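Local atomic coordinates of amine oxidase domain-containing protein (Pyrococcus furiosus, PDB entry 3NRN), a protein that is of unknown function but binds adenosine monophosphate and is probably an oxidoreductase of the flavin-containing amine oxidase family. Residues I27-S32 against V222-N227; T208-V213 against E228-D233; R242-L247 against V374-D379. All blocks are in the same frame, centred on the assembly; numbering follows the deposited sequence.

How the contacts relate
Contacts 1 and 2 belong to one site: their centres lie 3 Å apart, and their segments alternate along the chain (27-32, 208-213, 222-227, 228-233). Both touch AMP, and both draw on the antiparallel sheet of strands 212-216, 221-224 and 229-231, which contact 1 joins to strand 25-29 of the parallel sheet. Contact 3 follows in the chain, with its centre 15 Å from either of the others. It packs helix 241-248 against 374-376, an outermost strand of the same parallel sheet, and Leu247 touches the backbone of Val212 and Val213. It thus lies beside the other two in one Rossmann-type domain, the Thr244 side chain about 8 Å from the nucleotide.

Contact 1 of 3, residues I27-S32 against V222-N227. With AMP (adenosine monophosphate), chain B.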
loop_
_atom_site.group_PDB
_atom_site.type_symbol
_atom_site.label_atom_id
_atom_site.label_comp_id
_atom_site.label_asym_id
_atom_site.label_seq_id
_atom_site.Cartn_x
_atom_site.Cartn_y
_atom_site.Cartn_z
ATOM N N ILE A 27 -4.399 -23.340 -2.143
ATOM C CA ILE A 27 -5.206 -23.164 -3.341
ATOM C C ILE A 27 -5.690 -21.717 -3.391
ATOM O O ILE A 27 -6.483 -21.280 -2.548
ATOM C CB ILE A 27 -6.435 -24.109 -3.367
ATOM C CG1 ILE A 27 -5.971 -25.570 -3.395
ATOM C CG2 ILE A 27 -7.287 -23.815 -4.597
ATOM C CD1 ILE A 27 -7.104 -26.578 -3.438
ATOM N N VAL A 28 -5.191 -20.968 -4.363
ATOM C CA VAL A 28 -5.596 -19.575 -4.522
ATOM C C VAL A 28 -6.728 -19.515 -5.546
ATOM O O VAL A 28 -6.636 -20.106 -6.624
ATOM C CB VAL A 28 -4.418 -18.711 -5.005
ATOM C CG1 VAL A 28 -4.831 -17.241 -5.069
ATOM C CG2 VAL A 28 -3.222 -18.902 -4.065
ATOM N N LEU A 29 -7.802 -18.818 -5.192
ATOM C CA LEU A 29 -8.951 -18.669 -6.077
ATOM C C LEU A 29 -9.041 -17.203 -6.489
ATOM O O LEU A 29 -9.208 -16.319 -5.654
ATOM C CB LEU A 29 -10.228 -19.116 -5.355
ATOM C CG LEU A 29 -10.223 -20.581 -4.893
ATOM C CD1 LEU A 29 -11.528 -20.915 -4.184
ATOM C CD2 LEU A 29 -10.039 -21.500 -6.112
ATOM N N GLU A 30 -8.918 -16.957 -7.786
ATOM C CA GLU A 30 -8.953 -15.610 -8.328
ATOM C C GLU A 30 -10.141 -15.433 -9.264
ATOM O O GLU A 30 -10.332 -16.214 -10.198
ATOM C CB GLU A 30 -7.637 -15.333 -9.070
ATOM C CG GLU A 30 -7.600 -14.057 -9.894
ATOM C CD GLU A 30 -8.010 -12.825 -9.109
ATOM O OE1 GLU A 30 -7.635 -12.694 -7.925
ATOM O OE2 GLU A 30 -8.706 -11.971 -9.692
ATOM N N LYS A 31 -10.928 -14.396 -9.008
ATOM C CA LYS A 31 -12.112 -14.101 -9.800
ATOM C C LYS A 31 -11.817 -13.695 -11.242
ATOM O O LYS A 31 -12.462 -14.184 -12.164
ATOM C CB LYS A 31 -12.914 -13.003 -9.110
ATOM C CG LYS A 31 -14.132 -12.519 -9.849
ATOM C CD LYS A 31 -14.738 -11.334 -9.097
ATOM C CE LYS A 31 -15.920 -10.740 -9.834
ATOM N NZ LYS A 31 -16.536 -9.624 -9.060
ATOM N N SER A 32 -10.855 -12.797 -11.434
ATOM C CA SER A 32 -10.507 -12.341 -12.773
ATOM C C SER A 32 -9.635 -13.369 -13.499
ATOM O O SER A 32 -9.368 -14.459 -12.979
ATOM C CB SER A 32 -9.782 -10.993 -12.708
ATOM O OG SER A 32 -8.431 -11.162 -12.329
ATOM N N VAL A 222 -15.389 -23.639 0.625
ATOM C CA VAL A 222 -15.530 -22.428 -0.159
ATOM C C VAL A 222 -16.210 -22.826 -1.463
ATOM O O VAL A 222 -15.804 -23.789 -2.111
ATOM C CB VAL A 222 -14.162 -21.786 -0.437
ATOM C CG1 VAL A 222 -14.313 -20.646 -1.432
ATOM C CG2 VAL A 222 -13.570 -21.263 0.867
ATOM N N TYR A 223 -17.262 -22.098 -1.826
ATOM C CA TYR A 223 -18.018 -22.376 -3.046
ATOM C C TYR A 223 -17.787 -21.283 -4.077
ATOM O O TYR A 223 -17.715 -20.100 -3.740
ATOM C CB TYR A 223 -19.515 -22.441 -2.740
ATOM C CG TYR A 223 -19.915 -23.587 -1.855
ATOM C CD1 TYR A 223 -20.459 -24.746 -2.396
ATOM C CD2 TYR A 223 -19.723 -23.529 -0.478
ATOM C CE1 TYR A 223 -20.798 -25.826 -1.593
ATOM C CE2 TYR A 223 -20.061 -24.605 0.339
ATOM C CZ TYR A 223 -20.596 -25.750 -0.226
ATOM O OH TYR A 223 -20.930 -26.823 0.567
ATOM N N THR A 224 -17.685 -21.684 -5.335
ATOM C CA THR A 224 -17.471 -20.735 -6.415
ATOM C C THR A 224 -18.753 -20.584 -7.225
ATOM O O THR A 224 -19.647 -21.430 -7.154
ATOM C CB THR A 224 -16.363 -21.218 -7.342
ATOM O OG1 THR A 224 -16.698 -22.520 -7.835
ATOM C CG2 THR A 224 -15.041 -21.293 -6.595
ATOM N N ARG A 225 -18.838 -19.508 -7.996
ATOM C CA ARG A 225 -20.009 -19.248 -8.823
ATOM C C ARG A 225 -20.319 -20.457 -9.715
ATOM O O ARG A 225 -21.482 -20.809 -9.913
ATOM C CB ARG A 225 -19.768 -18.008 -9.694
ATOM C CG ARG A 225 -20.922 -17.656 -10.635
ATOM C CD ARG A 225 -21.867 -16.622 -10.037
ATOM N NE ARG A 225 -21.397 -15.251 -10.239
ATOM C CZ ARG A 225 -21.840 -14.433 -11.193
ATOM N NH1 ARG A 225 -22.774 -14.832 -12.046
ATOM N NH2 ARG A 225 -21.348 -13.204 -11.294
ATOM N N ASP A 226 -19.274 -21.102 -10.234
ATOM C CA ASP A 226 -19.455 -22.257 -11.118
ATOM C C ASP A 226 -19.625 -23.596 -10.397
ATOM O O ASP A 226 -19.386 -24.658 -10.971
ATOM C CB ASP A 226 -18.304 -22.327 -12.135
ATOM C CG ASP A 226 -16.941 -22.448 -11.474
ATOM O OD1 ASP A 226 -16.681 -21.723 -10.493
ATOM O OD2 ASP A 226 -16.124 -23.259 -11.948
ATOM N N ASN A 227 -20.042 -23.528 -9.137
ATOM C CA ASN A 227 -20.302 -24.701 -8.299
ATOM C C ASN A 227 -19.152 -25.625 -7.900
ATOM O O ASN A 227 -19.377 -26.803 -7.630
ATOM C CB ASN A 227 -21.404 -25.565 -8.924
ATOM C CG ASN A 227 -22.744 -24.864 -8.974
ATOM O OD1 ASN A 227 -23.010 -23.943 -8.199
ATOM N ND2 ASN A 227 -23.612 -25.317 -9.873
HETATM P P AMP B . -6.439 -6.533 -4.171
HETATM O O1P AMP B . -6.184 -7.161 -2.816
HETATM O O2P AMP B . -7.663 -5.624 -4.083
HETATM O O3P AMP B . -5.237 -5.987 -4.833
HETATM O "O5'" AMP B . -6.954 -7.832 -4.947
HETATM C "C5'" AMP B . -7.929 -8.681 -4.329
HETATM C "C4'" AMP B . -8.179 -9.737 -5.397
HETATM O "O4'" AMP B . -9.391 -10.457 -5.152
HETATM C "C3'" AMP B . -8.281 -9.192 -6.812
HETATM O "O3'" AMP B . -7.295 -9.942 -7.551
HETATM C "C2'" AMP B . -9.731 -9.539 -7.213
HETATM O "O2'" AMP B . -9.954 -9.831 -8.607
HETATM C "C1'" AMP B . -9.958 -10.786 -6.378
HETATM N N9 AMP B . -11.359 -11.035 -5.984
HETATM C C8 AMP B . -12.286 -10.124 -5.584
HETATM N N7 AMP B . -13.429 -10.763 -5.224
HETATM C C5 AMP B . -13.202 -12.081 -5.322
HETATM C C6 AMP B . -14.015 -13.283 -5.092
HETATM N N6 AMP B . -15.299 -13.131 -4.666
HETATM N N1 AMP B . -13.414 -14.476 -5.319
HETATM C C2 AMP B . -12.096 -14.568 -5.712
HETATM N N3 AMP B . -11.302 -13.504 -5.999
HETATM C C4 AMP B . -11.828 -12.268 -5.819
#
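Leu29, in the last part of strand 25-29, and Thr224, at the end of strand 221-224, have the nearest CA atoms across the two segments, yet these remain 8.8 Å apart, a spacing that side chains alone bridge. Leu29 CD1 meets Val222 CG1 at 3.9 Å, the two side chains reaching for each other tip to tip. The same Leu29 CD1 lies 4.3 Å from Thr224 CG2, so one methyl serves both residues. With chi1 at -60°, Leu29 has its CG beside the backbone N and anti to the carbonyl carbon, which carries the branch across to the second strand. Thr224 turns its methyl to this apolar patch while its OG1 bonds Asp226 OD1 from above the carboxylate plane, within the type I turn Thr224-Asn227.

One residue further on, Glu30 grips the nucleotide ribose: AMP O3' donates to Glu30 OE1 at 2.8 Å and AMP O2' to Glu30 OE2 at 2.7 Å. Ser32 fixes the carboxylate from behind the first shell. Ser32 N reaches Glu30 OE2 at 2.9 Å and Ser32 OG reaches the same oxygen at 2.8 Å, both on its anti side but from opposite faces, 34° and 31° out of plane. Glu30 OE1 also accepts from Ala8 N. The extended Lys31 chain lies over an adenine face, its CB 3.5 Å from AMP N3. An acidic residue near the C-terminal end of strand 25-29, holding both ribose hydroxyls, is characteristic of the Rossmann-type dinucleotide-binding fold, consistent with the GxGxxG-like Gly7, Gly9 and Gly12.

Contact 2 of 3, residues T208-V213 against E228-D233; sequences TRKEVV and EEYSFD. With AMP (adenosine monophosphate), chain B.
Lys210 and Glu228 form the one salt bridge between these segments, their side chains crossing at about a right angle. Lys210 NZ donates to Glu228 OE1 at a modelled 2.5 Å, a separation so short that its exact value is doubtful, although the pairing fits the charges. Tyr230 OH lies 2.9 Å from the same Glu228 OE1, a weak and unsettled bond, and Tyr230 OH also sits 4.2 Å from Lys210 CD. The lysine gets there by a bend: with chi2 at -62° the chain folds before running out extended to NZ. Asp226 is its second anionic partner, and since the carboxylates of Asp226 and Glu228 are close, the shared ammonium probably offsets their repulsion.

These groups sit on and beside an antiparallel three-stranded sheet, 212-216, 221-224 and 229-231, whose middle strand separates the two segments; Val213 and Tyr230 bond to its backbone at Tyr223 and Val222. Val212, on the first strand, pairs with adenine through its backbone. Val212 N donates to AMP N1 at 3.1 Å and 163°, while AMP N6 donates to Val212 O, also at 3.1 Å. Upstream, a backbone hydrogen bond between Lys210 and Glu30 ties this chain to the ribose-binding residue.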
loop_
_atom_site.group_PDB
_atom_site.type_symbol
_atom_site.label_atom_id
_atom_site.label_comp_id
_atom_site.label_asym_id
_atom_site.label_seq_id
_atom_site.Cartn_x
_atom_site.Cartn_y
_atom_site.Cartn_z
ATOM N N THR A 208 -7.597 -19.146 -11.836
ATOM C CA THR A 208 -8.222 -17.903 -12.271
ATOM C C THR A 208 -9.649 -18.163 -12.755
ATOM O O THR A 208 -10.030 -19.300 -13.039
ATOM C CB THR A 208 -7.426 -17.234 -13.406
ATOM O OG1 THR A 208 -7.185 -18.190 -14.445
ATOM C CG2 THR A 208 -6.100 -16.693 -12.885
ATOM N N ARG A 209 -10.430 -17.095 -12.846
ATOM C CA ARG A 209 -11.822 -17.189 -13.263
ATOM C C ARG A 209 -12.618 -18.043 -12.282
ATOM O O ARG A 209 -13.537 -18.763 -12.669
ATOM C CB ARG A 209 -11.934 -17.763 -14.681
ATOM C CG ARG A 209 -11.396 -16.830 -15.761
ATOM C CD ARG A 209 -11.865 -17.258 -17.151
ATOM N NE ARG A 209 -11.433 -16.332 -18.197
ATOM C CZ ARG A 209 -10.191 -16.254 -18.669
ATOM N NH1 ARG A 209 -9.244 -17.053 -18.198
ATOM N NH2 ARG A 209 -9.893 -15.365 -19.609
ATOM N N LYS A 210 -12.243 -17.967 -11.007
ATOM C CA LYS A 210 -12.937 -18.699 -9.954
ATOM C C LYS A 210 -13.459 -17.655 -8.981
ATOM O O LYS A 210 -12.711 -17.137 -8.151
ATOM C CB LYS A 210 -11.989 -19.656 -9.228
ATOM C CG LYS A 210 -11.483 -20.792 -10.086
ATOM C CD LYS A 210 -12.627 -21.670 -10.560
ATOM C CE LYS A 210 -12.156 -22.627 -11.635
ATOM N NZ LYS A 210 -13.297 -23.323 -12.287
ATOM N N GLU A 211 -14.741 -17.334 -9.100
ATOM C CA GLU A 211 -15.349 -16.338 -8.237
ATOM C C GLU A 211 -15.966 -17.004 -7.026
ATOM O O GLU A 211 -16.910 -17.781 -7.157
ATOM C CB GLU A 211 -16.437 -15.579 -8.988
ATOM C CG GLU A 211 -17.059 -14.461 -8.180
ATOM C CD GLU A 211 -18.304 -13.905 -8.828
ATOM O OE1 GLU A 211 -18.360 -13.891 -10.074
ATOM O OE2 GLU A 211 -19.219 -13.472 -8.096
ATOM N N VAL A 212 -15.436 -16.708 -5.846
ATOM C CA VAL A 212 -15.987 -17.290 -4.633
ATOM C C VAL A 212 -17.311 -16.606 -4.303
ATOM O O VAL A 212 -17.415 -15.381 -4.357
ATOM C CB VAL A 212 -15.015 -17.127 -3.443
ATOM C CG1 VAL A 212 -15.646 -17.696 -2.166
ATOM C CG2 VAL A 212 -13.718 -17.839 -3.746
ATOM N N VAL A 213 -18.327 -17.395 -3.970
ATOM C CA VAL A 213 -19.628 -16.830 -3.632
ATOM C C VAL A 213 -20.043 -17.185 -2.213
ATOM O O VAL A 213 -21.023 -16.664 -1.693
ATOM C CB VAL A 213 -20.728 -17.314 -4.608
ATOM C CG1 VAL A 213 -20.349 -16.945 -6.034
ATOM C CG2 VAL A 213 -20.926 -18.808 -4.485
ATOM N N GLU A 228 -17.921 -25.133 -7.868
ATOM C CA GLU A 228 -16.839 -26.010 -7.438
ATOM C C GLU A 228 -16.702 -25.936 -5.923
ATOM O O GLU A 228 -16.950 -24.887 -5.327
ATOM C CB GLU A 228 -15.527 -25.629 -8.114
ATOM C CG GLU A 228 -15.498 -26.020 -9.575
ATOM C CD GLU A 228 -14.133 -25.870 -10.184
ATOM O OE1 GLU A 228 -13.657 -24.720 -10.296
ATOM O OE2 GLU A 228 -13.533 -26.905 -10.542
ATOM N N GLU A 229 -16.329 -27.057 -5.311
ATOM C CA GLU A 229 -16.166 -27.154 -3.856
ATOM C C GLU A 229 -14.722 -27.316 -3.424
ATOM O O GLU A 229 -14.007 -28.170 -3.951
ATOM C CB GLU A 229 -16.952 -28.345 -3.298
ATOM C CG GLU A 229 -18.413 -28.324 -3.638
ATOM C CD GLU A 229 -18.922 -26.914 -3.721
ATOM O OE1 GLU A 229 -18.416 -26.074 -2.946
ATOM O OE2 GLU A 229 -19.820 -26.641 -4.547
ATOM N N TYR A 230 -14.315 -26.507 -2.447
ATOM C CA TYR A 230 -12.957 -26.553 -1.909
ATOM C C TYR A 230 -13.033 -26.517 -0.390
ATOM O O TYR A 230 -13.363 -25.487 0.187
ATOM C CB TYR A 230 -12.154 -25.345 -2.390
ATOM C CG TYR A 230 -12.059 -25.237 -3.890
ATOM C CD1 TYR A 230 -11.076 -25.925 -4.599
ATOM C CD2 TYR A 230 -12.966 -24.457 -4.605
ATOM C CE1 TYR A 230 -10.995 -25.836 -5.985
ATOM C CE2 TYR A 230 -12.897 -24.363 -5.984
ATOM C CZ TYR A 230 -11.908 -25.052 -6.671
ATOM O OH TYR A 230 -11.837 -24.947 -8.044
ATOM N N SER A 231 -12.748 -27.641 0.258
ATOM C CA SER A 231 -12.768 -27.695 1.716
ATOM C C SER A 231 -11.463 -27.067 2.234
ATOM O O SER A 231 -10.448 -27.091 1.548
ATOM C CB SER A 231 -12.881 -29.148 2.180
ATOM O OG SER A 231 -11.853 -29.932 1.600
ATOM N N PHE A 232 -11.488 -26.507 3.439
ATOM C CA PHE A 232 -10.292 -25.876 3.979
ATOM C C PHE A 232 -10.131 -26.041 5.486
ATOM O O PHE A 232 -11.108 -26.258 6.206
ATOM C CB PHE A 232 -10.310 -24.375 3.646
ATOM C CG PHE A 232 -11.387 -23.596 4.378
ATOM C CD1 PHE A 232 -11.180 -23.138 5.679
ATOM C CD2 PHE A 232 -12.610 -23.333 3.766
ATOM C CE1 PHE A 232 -12.181 -22.428 6.354
ATOM C CE2 PHE A 232 -13.606 -22.633 4.429
ATOM C CZ PHE A 232 -13.390 -22.177 5.729
ATOM N N ASP A 233 -8.886 -25.943 5.952
ATOM C CA ASP A 233 -8.597 -26.000 7.387
ATOM C C ASP A 233 -8.543 -24.535 7.821
ATOM O O ASP A 233 -8.949 -24.176 8.923
ATOM C CB ASP A 233 -7.254 -26.694 7.646
ATOM C CG ASP A 233 -7.299 -28.178 7.313
ATOM O OD1 ASP A 233 -8.204 -28.868 7.824
ATOM O OD2 ASP A 233 -6.441 -28.655 6.542
HETATM P P AMP B . -6.439 -6.533 -4.171
HETATM O O1P AMP B . -6.184 -7.161 -2.816
HETATM O O2P AMP B . -7.663 -5.624 -4.083
HETATM O O3P AMP B . -5.237 -5.987 -4.833
HETATM O "O5'" AMP B . -6.954 -7.832 -4.947
HETATM C "C5'" AMP B . -7.929 -8.681 -4.329
HETATM C "C4'" AMP B . -8.179 -9.737 -5.397
HETATM O "O4'" AMP B . -9.391 -10.457 -5.152
HETATM C "C3'" AMP B . -8.281 -9.192 -6.812
HETATM O "O3'" AMP B . -7.295 -9.942 -7.551
HETATM C "C2'" AMP B . -9.731 -9.539 -7.213
HETATM O "O2'" AMP B . -9.954 -9.831 -8.607
HETATM C "C1'" AMP B . -9.958 -10.786 -6.378
HETATM N N9 AMP B . -11.359 -11.035 -5.984
HETATM C C8 AMP B . -12.286 -10.124 -5.584
HETATM N N7 AMP B . -13.429 -10.763 -5.224
HETATM C C5 AMP B . -13.202 -12.081 -5.322
HETATM C C6 AMP B . -14.015 -13.283 -5.092
HETATM N N6 AMP B . -15.299 -13.131 -4.666
HETATM N N1 AMP B . -13.414 -14.476 -5.319
HETATM C C2 AMP B . -12.096 -14.568 -5.712
HETATM N N3 AMP B . -11.302 -13.504 -5.999
HETATM C C4 AMP B . -11.828 -12.268 -5.819
#

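Contact 3 of 3, residues R242-L247 against V374-D379; sequences RETVKL and VLVVGD
Thr244 OG1 is gripped by two groups outside these segments, the hydroxyl of Ser237 and the carbonyl of Gly240 four residues earlier, while across the contact it rests against Val376 CG2 at 4.1 Å. With chi1 at -58° the hydroxyl stands beside the backbone N, and the methyl takes the position anti to that nitrogen. Thr244 CG2 therefore also comes within 4.1 Å of Val376 CG2, and within 4.3 Å of Val374 CG1. The Thr244 and Val376 side chains run alongside one another, pointing opposite ways, and a single valine methyl faces both threonine branches. The nearest CA atoms across the two segments belong to this pair too, Thr244 CA to Val376 CA measuring 7.8 Å.

Val374 and Val376 point to the helix, whereas Leu375 between them points away and packs on helix 388-402. Strand 374-376 pairs in parallel with 234-237, the strand that carries Ser237 and leads into helix 241-248. Further along, Asp379 forms a salt bridge with Arg38, an AMP-binding residue. All three touching residues are buried. The chemistry implies a division of labour in Thr244: its polar atom is satisfied within the strand-to-helix connection, so that between residues 242-247 and 374-379 the contact is van der Waals in kind.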
loop_
_atom_site.group_PDB
_atom_site.type_symbol
_atom_site.label_atom_id
_atom_site.label_comp_id
_atom_site.label_asym_id
_atom_site.label_seq_id
_atom_site.Cartn_x
_atom_site.Cartn_y
_atom_site.Cartn_z
ATOM N N ARG A 242 -15.645 -5.930 4.289
ATOM C CA ARG A 242 -17.042 -5.899 3.879
ATOM C C ARG A 242 -17.448 -7.071 2.997
ATOM O O ARG A 242 -18.462 -7.714 3.246
ATOM C CB ARG A 242 -17.349 -4.580 3.167
ATOM C CG ARG A 242 -18.793 -4.451 2.710
ATOM C CD ARG A 242 -19.154 -3.011 2.374
ATOM N NE ARG A 242 -18.920 -2.112 3.501
ATOM C CZ ARG A 242 -19.335 -0.850 3.555
ATOM N NH1 ARG A 242 -20.013 -0.327 2.544
ATOM N NH2 ARG A 242 -19.074 -0.108 4.622
ATOM N N GLU A 243 -16.664 -7.353 1.963
ATOM C CA GLU A 243 -16.990 -8.465 1.073
ATOM C C GLU A 243 -16.864 -9.812 1.793
ATOM O O GLU A 243 -17.673 -10.714 1.588
ATOM C CB GLU A 243 -16.071 -8.442 -0.150
ATOM C CG GLU A 243 -16.458 -9.433 -1.238
ATOM C CD GLU A 243 -17.874 -9.224 -1.752
ATOM O OE1 GLU A 243 -18.275 -8.055 -1.949
ATOM O OE2 GLU A 243 -18.580 -10.231 -1.968
ATOM N N THR A 244 -15.850 -9.942 2.642
ATOM C CA THR A 244 -15.641 -11.187 3.372
ATOM C C THR A 244 -16.815 -11.471 4.316
ATOM O O THR A 244 -17.219 -12.617 4.478
ATOM C CB THR A 244 -14.321 -11.146 4.153
ATOM O OG1 THR A 244 -13.242 -10.900 3.241
ATOM C CG2 THR A 244 -14.071 -12.462 4.851
ATOM N N VAL A 245 -17.359 -10.422 4.929
ATOM C CA VAL A 245 -18.511 -10.567 5.815
ATOM C C VAL A 245 -19.678 -11.096 4.968
ATOM O O VAL A 245 -20.407 -12.002 5.378
ATOM C CB VAL A 245 -18.895 -9.200 6.456
ATOM C CG1 VAL A 245 -20.307 -9.259 7.031
ATOM C CG2 VAL A 245 -17.906 -8.849 7.557
ATOM N N LYS A 246 -19.832 -10.543 3.768
ATOM C CA LYS A 246 -20.894 -10.972 2.859
ATOM C C LYS A 246 -20.735 -12.429 2.406
ATOM O O LYS A 246 -21.720 -13.161 2.280
ATOM C CB LYS A 246 -20.935 -10.060 1.628
ATOM C CG LYS A 246 -21.918 -10.521 0.564
ATOM C CD LYS A 246 -21.767 -9.739 -0.731
ATOM C CE LYS A 246 -22.738 -10.244 -1.791
ATOM N NZ LYS A 246 -22.591 -9.519 -3.084
ATOM N N LEU A 247 -19.500 -12.859 2.160
ATOM C CA LEU A 247 -19.262 -14.231 1.712
ATOM C C LEU A 247 -19.510 -15.237 2.816
ATOM O O LEU A 247 -19.942 -16.366 2.572
ATOM C CB LEU A 247 -17.827 -14.387 1.197
ATOM C CG LEU A 247 -17.498 -13.654 -0.110
ATOM C CD1 LEU A 247 -16.029 -13.843 -0.449
ATOM C CD2 LEU A 247 -18.375 -14.190 -1.245
ATOM N N VAL A 374 -11.058 -18.048 9.536
ATOM C CA VAL A 374 -10.986 -17.203 8.353
ATOM C C VAL A 374 -10.377 -15.895 8.806
ATOM O O VAL A 374 -10.840 -15.303 9.782
ATOM C CB VAL A 374 -12.381 -16.889 7.757
ATOM C CG1 VAL A 374 -12.228 -15.993 6.540
ATOM C CG2 VAL A 374 -13.094 -18.174 7.384
ATOM N N LEU A 375 -9.335 -15.458 8.106
ATOM C CA LEU A 375 -8.669 -14.201 8.426
ATOM C C LEU A 375 -8.621 -13.321 7.193
ATOM O O LEU A 375 -8.691 -13.804 6.067
ATOM C CB LEU A 375 -7.242 -14.441 8.927
ATOM C CG LEU A 375 -7.058 -15.258 10.205
ATOM C CD1 LEU A 375 -5.584 -15.238 10.584
ATOM C CD2 LEU A 375 -7.918 -14.684 11.341
ATOM N N VAL A 376 -8.493 -12.024 7.416
ATOM C CA VAL A 376 -8.447 -11.057 6.328
ATOM C C VAL A 376 -7.055 -10.445 6.188
ATOM O O VAL A 376 -6.438 -10.069 7.185
ATOM C CB VAL A 376 -9.472 -9.913 6.586
ATOM C CG1 VAL A 376 -9.286 -8.776 5.573
ATOM C CG2 VAL A 376 -10.884 -10.460 6.508
ATOM N N VAL A 377 -6.547 -10.372 4.959
ATOM C CA VAL A 377 -5.251 -9.735 4.714
ATOM C C VAL A 377 -5.441 -8.813 3.523
ATOM O O VAL A 377 -6.432 -8.946 2.795
ATOM C CB VAL A 377 -4.105 -10.749 4.402
ATOM C CG1 VAL A 377 -3.910 -11.691 5.584
ATOM C CG2 VAL A 377 -4.402 -11.529 3.114
ATOM N N GLY A 378 -4.492 -7.897 3.318
ATOM C CA GLY A 378 -4.596 -6.946 2.227
ATOM C C GLY A 378 -4.894 -5.562 2.796
ATOM O O GLY A 378 -4.720 -5.334 3.995
ATOM N N ASP A 379 -5.332 -4.637 1.948
ATOM C CA ASP A 379 -5.650 -3.275 2.384
ATOM C C ASP A 379 -6.701 -3.225 3.487
ATOM O O ASP A 379 -6.879 -2.198 4.137
ATOM C CB ASP A 379 -6.145 -2.432 1.204
ATOM C CG ASP A 379 -5.105 -1.448 0.716
ATOM O OD1 ASP A 379 -4.583 -0.680 1.550
ATOM O OD2 ASP A 379 -4.813 -1.437 -0.499
#